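Local coordinates for acidocalcisomal pyrophosphatase (Trypanosoma brucei brucei, PDB 5C5V), which probably hydrolyses inorganic pyrophosphate with the help of magnesium ions, in a catalytic domain preceded in the chain by an EF-hand domain, at residues Lys28-Cys33 against Ala47-Ile52; Arg11-Phe16 against Val59-Phe64. All blocks are in the same frame, centred on the assembly; numbering follows the deposited sequence.

Contact 1. Residues Lys28-Cys33 against Ala47-Ile52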
loop_
_atom_site.group_PDB
_atom_site.type_symbol
_atom_site.label_atom_id
_atom_site.label_comp_id
_atom_site.label_asym_id
_atom_site.label_seq_id
_atom_site.Cartn_x
_atom_site.Cartn_y
_atom_site.Cartn_z
ATOM N N LYS A 28 19.479 21.215 41.542
ATOM C CA LYS A 28 18.569 21.802 40.571
ATOM C C LYS A 28 17.984 23.118 41.082
ATOM O O LYS A 28 17.679 24.013 40.299
ATOM C CB LYS A 28 17.460 20.818 40.231
ATOM C CG LYS A 28 17.936 19.676 39.343
ATOM C CD LYS A 28 18.623 20.222 38.108
ATOM C CE LYS A 28 19.554 19.200 37.480
ATOM N NZ LYS A 28 20.092 19.736 36.207
ATOM N N VAL A 29 17.839 23.229 42.395
ATOM C CA VAL A 29 17.324 24.448 42.999
ATOM C C VAL A 29 18.309 25.589 42.796
ATOM O O VAL A 29 17.917 26.686 42.398
ATOM C CB VAL A 29 17.048 24.266 44.501
ATOM C CG1 VAL A 29 17.123 25.609 45.221
ATOM C CG2 VAL A 29 15.690 23.625 44.711
ATOM N N GLU A 30 19.589 25.325 43.040
ATOM C CA GLU A 30 20.609 26.328 42.800
ATOM C C GLU A 30 20.670 26.712 41.318
ATOM O O GLU A 30 20.852 27.883 40.982
ATOM C CB GLU A 30 21.977 25.842 43.284
ATOM C CG GLU A 30 22.032 25.491 44.770
ATOM C CD GLU A 30 23.282 26.010 45.442
ATOM O OE1 GLU A 30 23.706 25.438 46.481
ATOM O OE2 GLU A 30 23.845 27.019 44.951
ATOM N N GLU A 31 20.502 25.729 40.438
ATOM C CA GLU A 31 20.603 25.966 39.000
ATOM C C GLU A 31 19.463 26.797 38.417
ATOM O O GLU A 31 19.682 27.607 37.525
ATOM C CB GLU A 31 20.679 24.642 38.246
ATOM C CG GLU A 31 22.097 24.122 38.114
ATOM C CD GLU A 31 22.144 22.629 37.863
ATOM O OE1 GLU A 31 21.431 22.144 36.958
ATOM O OE2 GLU A 31 22.899 21.945 38.575
ATOM N N VAL A 32 18.247 26.576 38.895
ATOM C CA VAL A 32 17.118 27.332 38.391
ATOM C C VAL A 32 17.233 28.791 38.890
ATOM O O VAL A 32 16.784 29.714 38.211
ATOM C CB VAL A 32 15.776 26.695 38.802
ATOM C CG1 VAL A 32 15.523 26.891 40.270
ATOM C CG2 VAL A 32 14.641 27.292 37.999
ATOM N N CYS A 33 17.869 28.980 40.050
ATOM C CA CYS A 33 18.129 30.312 40.593
ATOM C C CYS A 33 19.231 31.034 39.820
ATOM O O CYS A 33 19.113 32.217 39.522
ATOM C CB CYS A 33 18.515 30.239 42.079
ATOM S SG CYS A 33 17.139 29.857 43.178
ATOM N N ALA A 47 17.283 37.323 47.641
ATOM C CA ALA A 47 15.902 37.161 48.078
ATOM C C ALA A 47 15.230 35.959 47.408
ATOM O O ALA A 47 14.288 35.389 47.953
ATOM C CB ALA A 47 15.100 38.439 47.794
ATOM N N MET A 48 15.698 35.584 46.221
ATOM C CA MET A 48 15.069 34.492 45.484
ATOM C C MET A 48 15.496 33.093 45.949
ATOM O O MET A 48 14.647 32.270 46.283
ATOM C CB MET A 48 15.353 34.660 43.990
ATOM C CG MET A 48 15.056 33.443 43.143
ATOM S SD MET A 48 15.168 33.871 41.404
ATOM C CE MET A 48 16.850 34.447 41.270
ATOM N N LYS A 49 16.797 32.819 45.975
ATOM C CA LYS A 49 17.277 31.517 46.432
ATOM C C LYS A 49 16.927 31.270 47.907
ATOM O O LYS A 49 16.682 30.133 48.324
ATOM C CB LYS A 49 18.787 31.368 46.223
ATOM C CG LYS A 49 19.280 29.945 46.542
ATOM C CD LYS A 49 20.776 29.789 46.353
ATOM C CE LYS A 49 21.102 29.373 44.926
ATOM N NZ LYS A 49 22.560 29.099 44.761
ATOM N N ALA A 50 16.941 32.325 48.706
ATOM C CA ALA A 50 16.556 32.176 50.098
ATOM C C ALA A 50 15.080 31.779 50.171
ATOM O O ALA A 50 14.703 30.929 50.973
ATOM C CB ALA A 50 16.814 33.470 50.880
ATOM N N GLU A 51 14.255 32.402 49.334
ATOM C CA GLU A 51 12.825 32.114 49.309
ATOM C C GLU A 51 12.507 30.664 48.910
ATOM O O GLU A 51 11.588 30.049 49.458
ATOM C CB GLU A 51 12.102 33.082 48.361
ATOM C CG GLU A 51 11.831 34.469 48.935
ATOM C CD GLU A 51 11.201 35.409 47.916
ATOM O OE1 GLU A 51 10.683 34.903 46.899
ATOM O OE2 GLU A 51 11.210 36.648 48.120
ATOM N N ILE A 52 13.252 30.123 47.950
ATOM C CA ILE A 52 12.973 28.786 47.461
ATOM C C ILE A 52 13.498 27.747 48.452
ATOM O O ILE A 52 12.849 26.738 48.689
ATOM C CB ILE A 52 13.563 28.553 46.045
ATOM C CG1 ILE A 52 12.781 29.374 45.013
ATOM C CG2 ILE A 52 13.488 27.079 45.662
ATOM C CD1 ILE A 52 13.495 29.573 43.709
#
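Cys-33 packs its sulfur into the face of helix 43-53, where SG lies 3.7 Å from CA of Lys-49 and equally close, 3.7 Å, to CD1 of Ile-52. With SG anti to its own carbonyl carbon (chi1 -73°), the thiol is directed at the facing helix and touches its backbone, and here the two backbones come nearest, Cys-33 CA and Lys-49 CA being 6.0 Å apart. Met-48 closes one end of this buried patch: its chain is extended until the last torsion, which turns CE to within 3.6 Å of the carbonyl O of Cys-33. At the other end Val-29 and Ile-52 pass side by side, pointing opposite ways, CG1 of the valine meeting CG2 of the isoleucine at 3.9 Å. The two segments run nearly antiparallel, 151° between their directions, with axes 10.0 Å apart; they lie on consecutive helices, 26-36 and 43-53, of the N-terminal helical region, consistent with an EF-hand fold. Trp-67 of helix 61-69 packs on Met-48 and Ile-52. The solvent side is built differently. Lys-49, bent at its third torsion (chi3 -89°), carries its ammonium across the solvent-facing edge of the helix pair to Glu-30, whose CB points away from the facing helix. NZ of Lys-49 and OE2 of the exposed Glu-30 form a salt bridge, though their modelled separation of 2.5 Å is doubtfully short.

Contact 2. Residues Arg11-Phe16 against Val59-Phe64; sequences RLFSAF and VTFEKF
The ring of Phe-13 carries CB of Phe-61 almost exactly above its centre, 3.8 Å from the centroid and only 1° off the ring normal, a CH-pi contact centred on the ring. From there the Phe-61 ring, with CG anti to its backbone N (chi1 168°), turns back alongside the Phe-13 side chain and presents its edge to the same aromatic face. The pair is an offset edge-to-face one, its planes at 71°, and CD1 of Phe-61 also comes within 3.8 Å of CB of Phe-13. The far end of the Phe-13 ring reaches the turn into helix 61-69: the carbonyl O of Val-59 lies at the ring edge, near its plane, 3.5 Å from CZ. Phe-64 meets Phe-13 obliquely, its CB 3.9 Å from CE2, and its own CZ touches CD1 of Leu-12 at 4.0 Å, the leucine lying roughly perpendicular to the Phe-64 side chain. Thr-60 is the N-cap of helix 61-69, its OG1 accepting from N of Lys-63 at 3.2 Å. Leu-24, in the strand paired with Val-59, and Met-9 extend the apolar surroundings. Phe-13, Phe-61 and Phe-64 thus form an aromatic cluster between the C-terminal part of helix 3-14 and the start of helix 61-69, as in the hydrophobic core of paired EF-hands.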
loop_
_atom_site.group_PDB
_atom_site.type_symbol
_atom_site.label_atom_id
_atom_site.label_comp_id
_atom_site.label_asym_id
_atom_site.label_seq_id
_atom_site.Cartn_x
_atom_site.Cartn_y
_atom_site.Cartn_z
ATOM N N ARG A 11 7.180 24.038 31.394
ATOM C CA ARG A 11 8.248 23.584 30.501
ATOM C C ARG A 11 9.620 24.013 31.042
ATOM O O ARG A 11 10.604 23.277 30.924
ATOM C CB ARG A 11 8.040 24.115 29.085
ATOM C CG ARG A 11 6.860 23.475 28.364
ATOM C CD ARG A 11 6.812 23.869 26.898
ATOM N NE ARG A 11 6.558 25.291 26.730
ATOM C CZ ARG A 11 5.343 25.821 26.621
ATOM N NH1 ARG A 11 4.273 25.034 26.640
ATOM N NH2 ARG A 11 5.197 27.133 26.476
ATOM N N LEU A 12 9.678 25.188 31.660
ATOM C CA LEU A 12 10.897 25.642 32.298
ATOM C C LEU A 12 11.323 24.660 33.390
ATOM O O LEU A 12 12.497 24.319 33.527
ATOM C CB LEU A 12 10.690 27.052 32.895
ATOM C CG LEU A 12 11.746 27.765 33.747
ATOM C CD1 LEU A 12 11.758 27.250 35.162
ATOM C CD2 LEU A 12 13.118 27.639 33.141
ATOM N N PHE A 13 10.343 24.247 34.182
ATOM C CA PHE A 13 10.561 23.346 35.300
ATOM C C PHE A 13 11.117 22.004 34.796
ATOM O O PHE A 13 12.045 21.438 35.377
ATOM C CB PHE A 13 9.252 23.163 36.067
ATOM C CG PHE A 13 9.396 22.397 37.338
ATOM C CD1 PHE A 13 9.386 21.016 37.339
ATOM C CD2 PHE A 13 9.520 23.061 38.544
ATOM C CE1 PHE A 13 9.515 20.312 38.522
ATOM C CE2 PHE A 13 9.649 22.363 39.722
ATOM C CZ PHE A 13 9.642 20.985 39.711
ATOM N N SER A 14 10.550 21.516 33.699
ATOM C CA SER A 14 10.973 20.243 33.130
ATOM C C SER A 14 12.422 20.292 32.674
ATOM O O SER A 14 13.092 19.267 32.649
ATOM C CB SER A 14 10.080 19.848 31.962
ATOM O OG SER A 14 8.776 19.569 32.419
ATOM N N ALA A 15 12.922 21.476 32.335
ATOM C CA ALA A 15 14.317 21.576 31.932
ATOM C C ALA A 15 15.239 21.451 33.138
ATOM O O ALA A 15 16.458 21.347 32.989
ATOM C CB ALA A 15 14.571 22.870 31.196
ATOM N N PHE A 16 14.662 21.448 34.337
ATOM C CA PHE A 16 15.452 21.273 35.555
ATOM C C PHE A 16 15.055 19.997 36.286
ATOM O O PHE A 16 15.606 19.681 37.328
ATOM C CB PHE A 16 15.309 22.486 36.483
ATOM C CG PHE A 16 15.903 23.747 35.924
ATOM C CD1 PHE A 16 17.244 24.035 36.107
ATOM C CD2 PHE A 16 15.122 24.636 35.207
ATOM C CE1 PHE A 16 17.795 25.181 35.575
ATOM C CE2 PHE A 16 15.666 25.786 34.683
ATOM C CZ PHE A 16 17.006 26.059 34.869
ATOM N N VAL A 59 10.479 20.572 46.350
ATOM C CA VAL A 59 9.986 21.623 45.474
ATOM C C VAL A 59 9.301 21.009 44.262
ATOM O O VAL A 59 9.911 20.851 43.205
ATOM C CB VAL A 59 11.115 22.553 45.023
ATOM C CG1 VAL A 59 10.567 23.654 44.147
ATOM C CG2 VAL A 59 11.821 23.140 46.231
ATOM N N THR A 60 8.029 20.661 44.420
ATOM C CA THR A 60 7.229 20.166 43.306
ATOM C C THR A 60 6.986 21.315 42.341
ATOM O O THR A 60 7.279 22.456 42.666
ATOM C CB THR A 60 5.883 19.595 43.791
ATOM O OG1 THR A 60 5.090 20.652 44.360
ATOM C CG2 THR A 60 6.129 18.523 44.853
ATOM N N PHE A 61 6.461 21.038 41.154
ATOM C CA PHE A 61 6.184 22.145 40.252
ATOM C C PHE A 61 5.138 23.049 40.890
ATOM O O PHE A 61 5.210 24.282 40.795
ATOM C CB PHE A 61 5.693 21.692 38.880
ATOM C CG PHE A 61 5.130 22.817 38.064
ATOM C CD1 PHE A 61 5.937 23.881 37.692
ATOM C CD2 PHE A 61 3.796 22.837 37.696
ATOM C CE1 PHE A 61 5.430 24.943 36.959
ATOM C CE2 PHE A 61 3.282 23.896 36.961
ATOM C CZ PHE A 61 4.103 24.950 36.592
ATOM N N GLU A 62 4.162 22.415 41.533
ATOM C CA GLU A 62 3.030 23.131 42.104
ATOM C C GLU A 62 3.489 24.128 43.163
ATOM O O GLU A 62 2.954 25.222 43.253
ATOM C CB GLU A 62 2.015 22.147 42.694
ATOM C CG GLU A 62 0.569 22.639 42.661
ATOM C CD GLU A 62 0.090 23.013 41.263
ATOM O OE1 GLU A 62 0.335 22.240 40.314
ATOM O OE2 GLU A 62 -0.550 24.083 41.112
ATOM N N LYS A 63 4.492 23.761 43.950
ATOM C CA LYS A 63 5.023 24.686 44.941
ATOM C C LYS A 63 5.905 25.732 44.279
ATOM O O LYS A 63 5.928 26.881 44.692
ATOM C CB LYS A 63 5.827 23.953 46.015
ATOM C CG LYS A 63 5.095 22.823 46.722
ATOM C CD LYS A 63 5.862 22.400 47.975
ATOM C CE LYS A 63 5.634 20.938 48.354
ATOM N NZ LYS A 63 6.499 20.592 49.536
ATOM N N PHE A 64 6.623 25.336 43.237
ATOM C CA PHE A 64 7.436 26.282 42.492
ATOM C C PHE A 64 6.552 27.356 41.870
ATOM O O PHE A 64 6.896 28.538 41.891
ATOM C CB PHE A 64 8.248 25.564 41.414
ATOM C CG PHE A 64 9.022 26.492 40.520
ATOM C CD1 PHE A 64 10.194 27.084 40.956
ATOM C CD2 PHE A 64 8.572 26.769 39.237
ATOM C CE1 PHE A 64 10.898 27.939 40.129
ATOM C CE2 PHE A 64 9.274 27.614 38.407
ATOM C CZ PHE A 64 10.439 28.203 38.856
#

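In the fold
From the N terminus, helix 3-14 supplies the first half of contact 2, whose partner comes only after 42 intervening residues, in strand 59-60 and the start of helix 61-69. Within that span the chain makes strand 23-24, which pairs with 59-60, and helices 26-36 and 43-53; contact 1 joins these two helices, with 13 residues between its segments, so the smaller loop lies wholly within the larger. The two contacts abut, their centres about 12 Å apart: Phe-16 and Leu-12 pack on Val-32. Together they tie helices 3-14, 26-36, 43-53 and 61-69 into a unit consistent with an EF-hand domain, away from the imidodiphosphate pocket, while Phe-16 also meets Val-336 of a second subunit.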